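Local structure of VIN1 (Oscarella pearsei, 6BFI) at residues M1-H6 against K771-V776; E11-P16 against N117-L122; V25-Q30 against E38-L43. The protein probably binds actin filaments and may play a role in cell-cell adhesion, as a member of the vinculin/alpha-catenin family. All coordinates share one frame; numbering follows the deposited sequence.

Contact 1: M1-H6 against K771-V776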
loop_
_atom_site.group_PDB
_atom_site.type_symbol
_atom_site.label_atom_id
_atom_site.label_comp_id
_atom_site.label_asym_id
_atom_site.label_seq_id
_atom_site.Cartn_x
_atom_site.Cartn_y
_atom_site.Cartn_z
ATOM N N MET A 1 16.687 26.642 -6.286
ATOM C CA MET A 1 15.266 26.374 -6.474
ATOM C C MET A 1 15.051 25.379 -7.611
ATOM O O MET A 1 15.028 25.763 -8.782
ATOM C CB MET A 1 14.509 27.673 -6.747
ATOM C CG MET A 1 14.671 28.716 -5.656
ATOM S SD MET A 1 14.916 30.372 -6.325
ATOM C CE MET A 1 16.377 30.109 -7.329
ATOM N N PRO A 2 14.897 24.104 -7.265
ATOM C CA PRO A 2 14.763 23.068 -8.294
ATOM C C PRO A 2 13.444 23.176 -9.044
ATOM O O PRO A 2 12.477 23.785 -8.583
ATOM C CB PRO A 2 14.834 21.759 -7.496
ATOM C CG PRO A 2 15.421 22.135 -6.167
ATOM C CD PRO A 2 14.954 23.533 -5.911
ATOM N N VAL A 3 13.422 22.562 -10.228
ATOM C CA VAL A 3 12.205 22.524 -11.028
ATOM C C VAL A 3 11.156 21.682 -10.310
ATOM O O VAL A 3 11.477 20.693 -9.634
ATOM C CB VAL A 3 12.503 21.982 -12.438
ATOM C CG1 VAL A 3 13.073 20.569 -12.373
ATOM C CG2 VAL A 3 11.255 22.031 -13.312
ATOM N N LYS A 4 9.894 22.083 -10.436
ATOM C CA LYS A 4 8.794 21.439 -9.736
ATOM C C LYS A 4 7.753 20.937 -10.728
ATOM O O LYS A 4 7.531 21.536 -11.784
ATOM C CB LYS A 4 8.133 22.403 -8.740
ATOM C CG LYS A 4 9.057 22.907 -7.641
ATOM C CD LYS A 4 9.502 21.776 -6.734
ATOM C CE LYS A 4 10.383 22.288 -5.606
ATOM N NZ LYS A 4 10.742 21.201 -4.651
ATOM N N PHE A 5 7.113 19.814 -10.371
ATOM C CA PHE A 5 6.005 19.281 -11.158
ATOM C C PHE A 5 4.978 18.585 -10.273
ATOM O O PHE A 5 4.353 17.609 -10.702
ATOM C CB PHE A 5 6.495 18.313 -12.245
ATOM C CG PHE A 5 7.917 17.866 -12.070
ATOM C CD1 PHE A 5 8.260 16.968 -11.070
ATOM C CD2 PHE A 5 8.909 18.336 -12.913
ATOM C CE1 PHE A 5 9.573 16.552 -10.912
ATOM C CE2 PHE A 5 10.221 17.926 -12.763
ATOM C CZ PHE A 5 10.554 17.033 -11.761
ATOM N N HIS A 6 4.791 19.072 -9.045
ATOM C CA HIS A 6 3.811 18.520 -8.117
ATOM C C HIS A 6 2.390 18.974 -8.423
ATOM O O HIS A 6 1.466 18.595 -7.695
ATOM C CB HIS A 6 4.175 18.907 -6.679
ATOM C CG HIS A 6 4.303 20.384 -6.466
ATOM N ND1 HIS A 6 3.332 21.131 -5.833
ATOM C CD2 HIS A 6 5.285 21.252 -6.805
ATOM C CE1 HIS A 6 3.713 22.395 -5.789
ATOM N NE2 HIS A 6 4.893 22.495 -6.373
ATOM N N LYS A 771 11.821 12.733 -18.624
ATOM C CA LYS A 771 12.189 13.531 -19.789
ATOM C C LYS A 771 12.529 14.962 -19.392
ATOM O O LYS A 771 13.522 15.527 -19.869
ATOM C CB LYS A 771 11.063 13.508 -20.822
ATOM C CG LYS A 771 10.836 12.142 -21.445
ATOM C CD LYS A 771 9.820 12.207 -22.568
ATOM C CE LYS A 771 8.460 12.643 -22.059
ATOM N NZ LYS A 771 7.464 12.702 -23.163
ATOM N N ILE A 772 11.727 15.560 -18.506
ATOM C CA ILE A 772 12.002 16.932 -18.082
ATOM C C ILE A 772 13.355 17.016 -17.382
ATOM O O ILE A 772 14.185 17.880 -17.693
ATOM C CB ILE A 772 10.866 17.455 -17.185
ATOM C CG1 ILE A 772 9.558 17.534 -17.975
ATOM C CG2 ILE A 772 11.229 18.813 -16.605
ATOM C CD1 ILE A 772 8.369 17.979 -17.152
ATOM N N LEU A 773 13.603 16.110 -16.434
ATOM C CA LEU A 773 14.819 16.187 -15.631
ATOM C C LEU A 773 16.059 15.859 -16.449
ATOM O O LEU A 773 17.133 16.416 -16.192
ATOM C CB LEU A 773 14.709 15.253 -14.426
ATOM C CG LEU A 773 13.651 15.645 -13.386
ATOM C CD1 LEU A 773 13.490 14.557 -12.329
ATOM C CD2 LEU A 773 13.987 16.978 -12.746
ATOM N N ALA A 774 15.939 14.957 -17.428
ATOM C CA ALA A 774 17.056 14.698 -18.327
ATOM C C ALA A 774 17.329 15.898 -19.223
ATOM O O ALA A 774 18.490 16.208 -19.517
ATOM C CB ALA A 774 16.778 13.455 -19.166
ATOM N N THR A 775 16.273 16.584 -19.674
ATOM C CA THR A 775 16.478 17.802 -20.454
ATOM C C THR A 775 17.155 18.881 -19.618
ATOM O O THR A 775 17.990 19.639 -20.128
ATOM C CB THR A 775 15.146 18.306 -21.011
ATOM O OG1 THR A 775 14.544 17.282 -21.810
ATOM C CG2 THR A 775 15.359 19.546 -21.869
ATOM N N VAL A 776 16.820 18.959 -18.328
ATOM C CA VAL A 776 17.465 19.933 -17.451
ATOM C C VAL A 776 18.924 19.558 -17.218
ATOM O O VAL A 776 19.810 20.423 -17.226
ATOM C CB VAL A 776 16.687 20.056 -16.127
ATOM C CG1 VAL A 776 17.426 20.960 -15.150
ATOM C CG2 VAL A 776 15.295 20.589 -16.387
#
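Leu773 meets both Val3 and Phe5, and the tight part of the contact centres on its CD2 methyl. Leu773 CD2 lies 3.7 Å from Val3 CG1 and reaches Phe5 CZ at 3.6 Å, near the plane of the ring and at its edge. Phe5 thus offers its rim here, and Val3 O of the same segment sits above one face. The Phe5 torsion, chi1 14°, nearly eclipses CG with the backbone N, an uncommon setting that carries the ring toward the helix. Val3 places CG1 between its backbone N and carbonyl carbon (chi1 60°), turning that methyl to Leu773. The packing slackens toward Ile772, whose CG2 stays 4.1 Å from Phe5 CE2 in an approach that is neither face nor edge. Phe5 is partly exposed, whereas Val3, Leu773 and Ile772 are buried. No hydrogen bond crosses the segments, so apolar fit alone joins them; Met795 of helix 786-817 touches both Val3 and Leu773. The N-terminal loop 1-6, ahead of helix 8-32, laid on helix 763-778 of the C-terminal helical bundle is consistent with the head-to-tail association known in the vinculin family.

Contact 2: E11-P16 against N117-L122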
loop_
_atom_site.group_PDB
_atom_site.type_symbol
_atom_site.label_atom_id
_atom_site.label_comp_id
_atom_site.label_asym_id
_atom_site.label_seq_id
_atom_site.Cartn_x
_atom_site.Cartn_y
_atom_site.Cartn_z
ATOM N N GLU A 11 3.265 20.698 -14.491
ATOM C CA GLU A 11 3.601 19.725 -15.525
ATOM C C GLU A 11 3.045 20.142 -16.879
ATOM O O GLU A 11 3.735 20.043 -17.904
ATOM C CB GLU A 11 3.077 18.346 -15.124
ATOM C CG GLU A 11 3.004 17.345 -16.264
ATOM C CD GLU A 11 2.388 16.025 -15.840
ATOM O OE1 GLU A 11 2.543 15.644 -14.659
ATOM O OE2 GLU A 11 1.744 15.370 -16.687
ATOM N N SER A 12 1.805 20.636 -16.897
ATOM C CA SER A 12 1.156 20.994 -18.154
ATOM C C SER A 12 1.919 22.085 -18.891
ATOM O O SER A 12 2.007 22.063 -20.124
ATOM C CB SER A 12 -0.286 21.424 -17.893
ATOM O OG SER A 12 -0.925 21.823 -19.092
ATOM N N VAL A 13 2.476 23.043 -18.160
ATOM C CA VAL A 13 3.230 24.140 -18.769
ATOM C C VAL A 13 4.666 23.741 -19.079
ATOM O O VAL A 13 5.174 23.994 -20.171
ATOM C CB VAL A 13 3.173 25.391 -17.861
ATOM C CG1 VAL A 13 4.234 26.400 -18.280
ATOM C CG2 VAL A 13 1.786 26.020 -17.886
ATOM N N ILE A 14 5.343 23.112 -18.125
ATOM C CA ILE A 14 6.776 22.872 -18.243
ATOM C C ILE A 14 7.086 21.738 -19.220
ATOM O O ILE A 14 8.124 21.765 -19.897
ATOM C CB ILE A 14 7.376 22.606 -16.847
ATOM C CG1 ILE A 14 7.292 23.880 -16.001
ATOM C CG2 ILE A 14 8.814 22.115 -16.936
ATOM C CD1 ILE A 14 7.911 23.748 -14.631
ATOM N N ASP A 15 6.207 20.739 -19.328
ATOM C CA ASP A 15 6.490 19.596 -20.197
ATOM C C ASP A 15 6.733 20.002 -21.650
ATOM O O ASP A 15 7.807 19.677 -22.192
ATOM C CB ASP A 15 5.367 18.562 -20.055
ATOM C CG ASP A 15 5.575 17.351 -20.936
ATOM O OD1 ASP A 15 6.395 16.482 -20.570
ATOM O OD2 ASP A 15 4.916 17.264 -21.993
ATOM N N PRO A 16 5.821 20.713 -22.331
ATOM C CA PRO A 16 6.084 21.038 -23.743
ATOM C C PRO A 16 7.260 21.980 -23.938
ATOM O O PRO A 16 7.976 21.851 -24.939
ATOM C CB PRO A 16 4.767 21.672 -24.212
ATOM C CG PRO A 16 4.165 22.230 -22.975
ATOM C CD PRO A 16 4.529 21.270 -21.882
ATOM N N ASN A 117 13.797 26.214 -15.474
ATOM C CA ASN A 117 13.830 26.564 -14.057
ATOM C C ASN A 117 13.076 27.863 -13.793
ATOM O O ASN A 117 12.370 27.989 -12.783
ATOM C CB ASN A 117 15.277 26.673 -13.576
ATOM C CG ASN A 117 15.979 25.329 -13.527
ATOM O OD1 ASN A 117 15.339 24.284 -13.403
ATOM N ND2 ASN A 117 17.303 25.349 -13.618
ATOM N N GLY A 118 13.196 28.830 -14.703
ATOM C CA GLY A 118 12.540 30.114 -14.511
ATOM C C GLY A 118 11.028 30.020 -14.565
ATOM O O GLY A 118 10.333 30.620 -13.738
ATOM N N MET A 119 10.493 29.283 -15.542
ATOM C CA MET A 119 9.054 29.038 -15.563
ATOM C C MET A 119 8.610 28.317 -14.298
ATOM O O MET A 119 7.578 28.665 -13.701
ATOM C CB MET A 119 8.668 28.231 -16.803
ATOM C CG MET A 119 8.567 29.056 -18.077
ATOM S SD MET A 119 8.244 28.049 -19.539
ATOM C CE MET A 119 6.782 28.851 -20.195
ATOM N N SER A 120 9.391 27.323 -13.863
ATOM C CA SER A 120 9.067 26.614 -12.629
ATOM C C SER A 120 8.931 27.578 -11.456
ATOM O O SER A 120 7.946 27.530 -10.713
ATOM C CB SER A 120 10.128 25.559 -12.327
ATOM O OG SER A 120 9.909 24.998 -11.043
ATOM N N ASP A 121 9.914 28.464 -11.272
ATOM C CA ASP A 121 9.847 29.408 -10.160
ATOM C C ASP A 121 8.680 30.373 -10.323
ATOM O O ASP A 121 8.002 30.713 -9.341
ATOM C CB ASP A 121 11.165 30.173 -10.039
ATOM C CG ASP A 121 12.343 29.264 -9.758
ATOM O OD1 ASP A 121 12.134 28.181 -9.173
ATOM O OD2 ASP A 121 13.480 29.635 -10.118
ATOM N N LEU A 122 8.431 30.820 -11.558
ATOM C CA LEU A 122 7.325 31.736 -11.822
ATOM C C LEU A 122 6.000 31.148 -11.356
ATOM O O LEU A 122 5.209 31.824 -10.687
ATOM C CB LEU A 122 7.266 32.070 -13.312
ATOM C CG LEU A 122 7.576 33.517 -13.690
ATOM C CD1 LEU A 122 7.243 33.767 -15.151
ATOM C CD2 LEU A 122 6.808 34.467 -12.792
#
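No ring, amide or carboxylate takes part where Val13 and Ile14 meet Met119 and Ser120, so there are no faces or edges to assign; the evidence lies in methyl groups, a thioether and a short serine. The backbones come close, with Ile14 CA 7.1 Å from Met119 CA, and two pairs of side chains fill the gap. In the first, the terminal methyl of Ile14 reaches the neighbouring helix: Ile14 CD1 lies 3.7 Å from Ser120 CB, and Ser120 CA is equally near. An extended second torsion (chi2 -177°) gives Ile14 the length to reach this backbone, and the small side chain of Ser120 probably helps to let it come so close. In the second pair, Val13 and Met119 cross at a slant and touch through end groups, Val13 CG1 being 4.0 Å from Met119 CE. Met119 runs straight to its sulfur and then bends (chi3 126°), which turns the methyl toward the valine.

The hydroxyl of Ser120 does not serve the Ile14 contact. It is set opposite its own backbone N (chi1 172°). Ser120 OG accepts a hydrogen bond from Lys4 N, so this buried polar group is satisfied by the backbone of the N-terminal loop. Leu54 of helix 41-59 touches both Val13 and Met119, while Ile14 also packs on Ile772 of helix 763-778. Helix 8-32 is kinked at Pro16, whose N has no bond to the preceding turn. With no hydrogen bond between the two segments and 149 Å² buried in all, this is an apolar helix-helix interface of modest size. It joins helix 8-32 to helix 102-145, the first and fourth helices of the chain, as in the N-terminal four-helix bundle of vinculin-family proteins.

Contact 3: V25-Q30 against E38-L43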
loop_
_atom_site.group_PDB
_atom_site.type_symbol
_atom_site.label_atom_id
_atom_site.label_comp_id
_atom_site.label_asym_id
_atom_site.label_seq_id
_atom_site.Cartn_x
_atom_site.Cartn_y
_atom_site.Cartn_z
ATOM N N VAL A 25 18.500 21.536 -28.313
ATOM C CA VAL A 25 19.786 20.872 -28.105
ATOM C C VAL A 25 20.017 19.804 -29.170
ATOM O O VAL A 25 21.124 19.674 -29.714
ATOM C CB VAL A 25 19.859 20.286 -26.683
ATOM C CG1 VAL A 25 21.152 19.507 -26.494
ATOM C CG2 VAL A 25 19.746 21.397 -25.650
ATOM N N LEU A 26 18.974 19.033 -29.496
ATOM C CA LEU A 26 19.112 17.977 -30.495
ATOM C C LEU A 26 19.470 18.548 -31.864
ATOM O O LEU A 26 20.283 17.969 -32.591
ATOM C CB LEU A 26 17.824 17.159 -30.578
ATOM C CG LEU A 26 17.371 16.369 -29.347
ATOM C CD1 LEU A 26 15.998 15.753 -29.583
ATOM C CD2 LEU A 26 18.383 15.297 -28.987
ATOM N N PHE A 27 18.861 19.677 -32.237
ATOM C CA PHE A 27 19.203 20.323 -33.501
ATOM C C PHE A 27 20.629 20.855 -33.480
ATOM O O PHE A 27 21.364 20.721 -34.469
ATOM C CB PHE A 27 18.224 21.459 -33.794
ATOM C CG PHE A 27 16.978 21.024 -34.507
ATOM C CD1 PHE A 27 17.044 20.174 -35.597
ATOM C CD2 PHE A 27 15.736 21.472 -34.087
ATOM C CE1 PHE A 27 15.891 19.779 -36.255
ATOM C CE2 PHE A 27 14.582 21.078 -34.738
ATOM C CZ PHE A 27 14.659 20.232 -35.822
ATOM N N HIS A 28 21.034 21.475 -32.367
ATOM C CA HIS A 28 22.397 21.987 -32.275
ATOM C C HIS A 28 23.418 20.872 -32.434
ATOM O O HIS A 28 24.444 21.051 -33.099
ATOM C CB HIS A 28 22.614 22.709 -30.949
ATOM C CG HIS A 28 24.022 23.174 -30.749
ATOM N ND1 HIS A 28 24.624 24.099 -31.574
ATOM C CD2 HIS A 28 24.953 22.827 -29.829
ATOM C CE1 HIS A 28 25.861 24.312 -31.164
ATOM N NE2 HIS A 28 26.087 23.552 -30.107
ATOM N N GLU A 29 23.163 19.712 -31.826
ATOM C CA GLU A 29 24.064 18.585 -32.032
ATOM C C GLU A 29 23.904 17.969 -33.415
ATOM O O GLU A 29 24.837 17.323 -33.904
ATOM C CB GLU A 29 23.850 17.528 -30.949
ATOM C CG GLU A 29 24.518 17.874 -29.627
ATOM C CD GLU A 29 24.971 16.645 -28.864
ATOM O OE1 GLU A 29 24.703 16.566 -27.646
ATOM O OE2 GLU A 29 25.589 15.754 -29.487
ATOM N N GLN A 30 22.749 18.161 -34.055
ATOM C CA GLN A 30 22.562 17.682 -35.419
ATOM C C GLN A 30 23.390 18.493 -36.406
ATOM O O GLN A 30 23.864 17.949 -37.410
ATOM C CB GLN A 30 21.080 17.731 -35.787
ATOM C CG GLN A 30 20.753 17.244 -37.188
ATOM C CD GLN A 30 19.260 17.136 -37.424
ATOM O OE1 GLN A 30 18.521 16.623 -36.581
ATOM N NE2 GLN A 30 18.804 17.625 -38.573
ATOM N N GLU A 38 20.180 23.500 -39.233
ATOM C CA GLU A 38 18.799 23.848 -38.937
ATOM C C GLU A 38 18.743 25.237 -38.317
ATOM O O GLU A 38 19.535 25.555 -37.423
ATOM C CB GLU A 38 18.167 22.823 -37.995
ATOM C CG GLU A 38 17.068 21.990 -38.632
ATOM C CD GLU A 38 15.883 22.826 -39.074
ATOM O OE1 GLU A 38 15.853 23.247 -40.249
ATOM O OE2 GLU A 38 14.983 23.069 -38.241
ATOM N N ASP A 39 17.810 26.059 -38.794
ATOM C CA ASP A 39 17.610 27.393 -38.243
ATOM C C ASP A 39 16.742 27.294 -36.994
ATOM O O ASP A 39 15.580 26.882 -37.069
ATOM C CB ASP A 39 16.968 28.309 -39.281
ATOM C CG ASP A 39 16.782 29.727 -38.775
ATOM O OD1 ASP A 39 17.560 30.155 -37.896
ATOM O OD2 ASP A 39 15.857 30.415 -39.258
ATOM N N LEU A 40 17.307 27.671 -35.849
ATOM C CA LEU A 40 16.627 27.549 -34.566
ATOM C C LEU A 40 15.671 28.701 -34.281
ATOM O O LEU A 40 15.038 28.704 -33.219
ATOM C CB LEU A 40 17.662 27.450 -33.444
ATOM C CG LEU A 40 18.770 26.424 -33.693
ATOM C CD1 LEU A 40 19.807 26.452 -32.583
ATOM C CD2 LEU A 40 18.171 25.037 -33.837
ATOM N N THR A 41 15.546 29.662 -35.196
ATOM C CA THR A 41 14.730 30.847 -34.935
ATOM C C THR A 41 13.267 30.531 -34.644
ATOM O O THR A 41 12.723 31.101 -33.682
ATOM C CB THR A 41 14.865 31.828 -36.107
ATOM O OG1 THR A 41 16.225 32.267 -36.210
ATOM C CG2 THR A 41 13.962 33.037 -35.902
ATOM N N PRO A 42 12.571 29.672 -35.401
ATOM C CA PRO A 42 11.152 29.425 -35.071
ATOM C C PRO A 42 10.946 28.810 -33.696
ATOM O O PRO A 42 10.076 29.264 -32.938
ATOM C CB PRO A 42 10.693 28.489 -36.200
ATOM C CG PRO A 42 11.942 27.857 -36.707
ATOM C CD PRO A 42 12.980 28.926 -36.608
ATOM N N LEU A 43 11.729 27.786 -33.349
ATOM C CA LEU A 43 11.586 27.146 -32.045
ATOM C C LEU A 43 11.872 28.127 -30.914
ATOM O O LEU A 43 11.159 28.153 -29.900
ATOM C CB LEU A 43 12.519 25.938 -31.964
ATOM C CG LEU A 43 11.989 24.656 -31.321
ATOM C CD1 LEU A 43 10.667 24.249 -31.950
ATOM C CD2 LEU A 43 13.013 23.541 -31.463
#
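Phe27 stands across the chain of Glu38, with the ring and carboxylate planes 59° apart. The aliphatic part of the glutamate does the closest touching: Glu38 CG is 3.5 Å from Phe27 CE1, and CB also approaches the same side of the ring at CD1. Glu38 bends at its second torsion (chi2 -63°), which folds the chain back over the aromatic group and brings Glu38 OE2 above one face, displaced toward the rim, 3.7 Å from Phe27 CZ. The carboxylate oxygen therefore lies over the pi face rather than at the ring hydrogens, and the contact probably owes more to the methylenes than to the charge.

Two leucines approach from other directions. Leu43 CD2 comes up at the ring edge, near its plane, at a loose 4.3 Å from Phe27 CD2. Leu40 meets the side chain at its root, Leu40 CD2 resting 3.6 Å from Phe27 CB. With Phe27 cut back to an alanine, Glu38 would probably lose the surface its methylenes lie on, and a gap would be likely to open beside Leu43.

Within 38-43, Asp39 helps to start the next helix: Thr41 OG1 donates to Asp39 OD1 at 3.0 Å, on the syn side of the carboxylate but 26° out of its plane, and Thr41 N adds a weak capping bond to the same oxygen. Leu40 also packs on Leu24 of helix 8-32 and Leu95 of helix 68-97. Together these features mark an alpha-alpha hairpin, in which helices 8-32 and 41-59 are joined by a short connection with a capped helix start.

From the N terminus, the loop 1-6 opens the widest span, which contact 1 closes 765 residues later on helix 763-778. Helix 8-32 follows and supplies one side of both other contacts. Contact 2 closes a loop of about 100 residues on helix 102-145, and contact 3 a short turn into helix 41-59. The three nest without crossing: 3 within 2, and 2 within 1. Contacts 1 and 2 adjoin, their centres 8 Å apart, whereas contact 3 lies about 21 Å from each, measured between centres. Contacts 2 and 3 thus tie the N-terminal helices to one another, while contact 1 links that region to the C-terminal bundle.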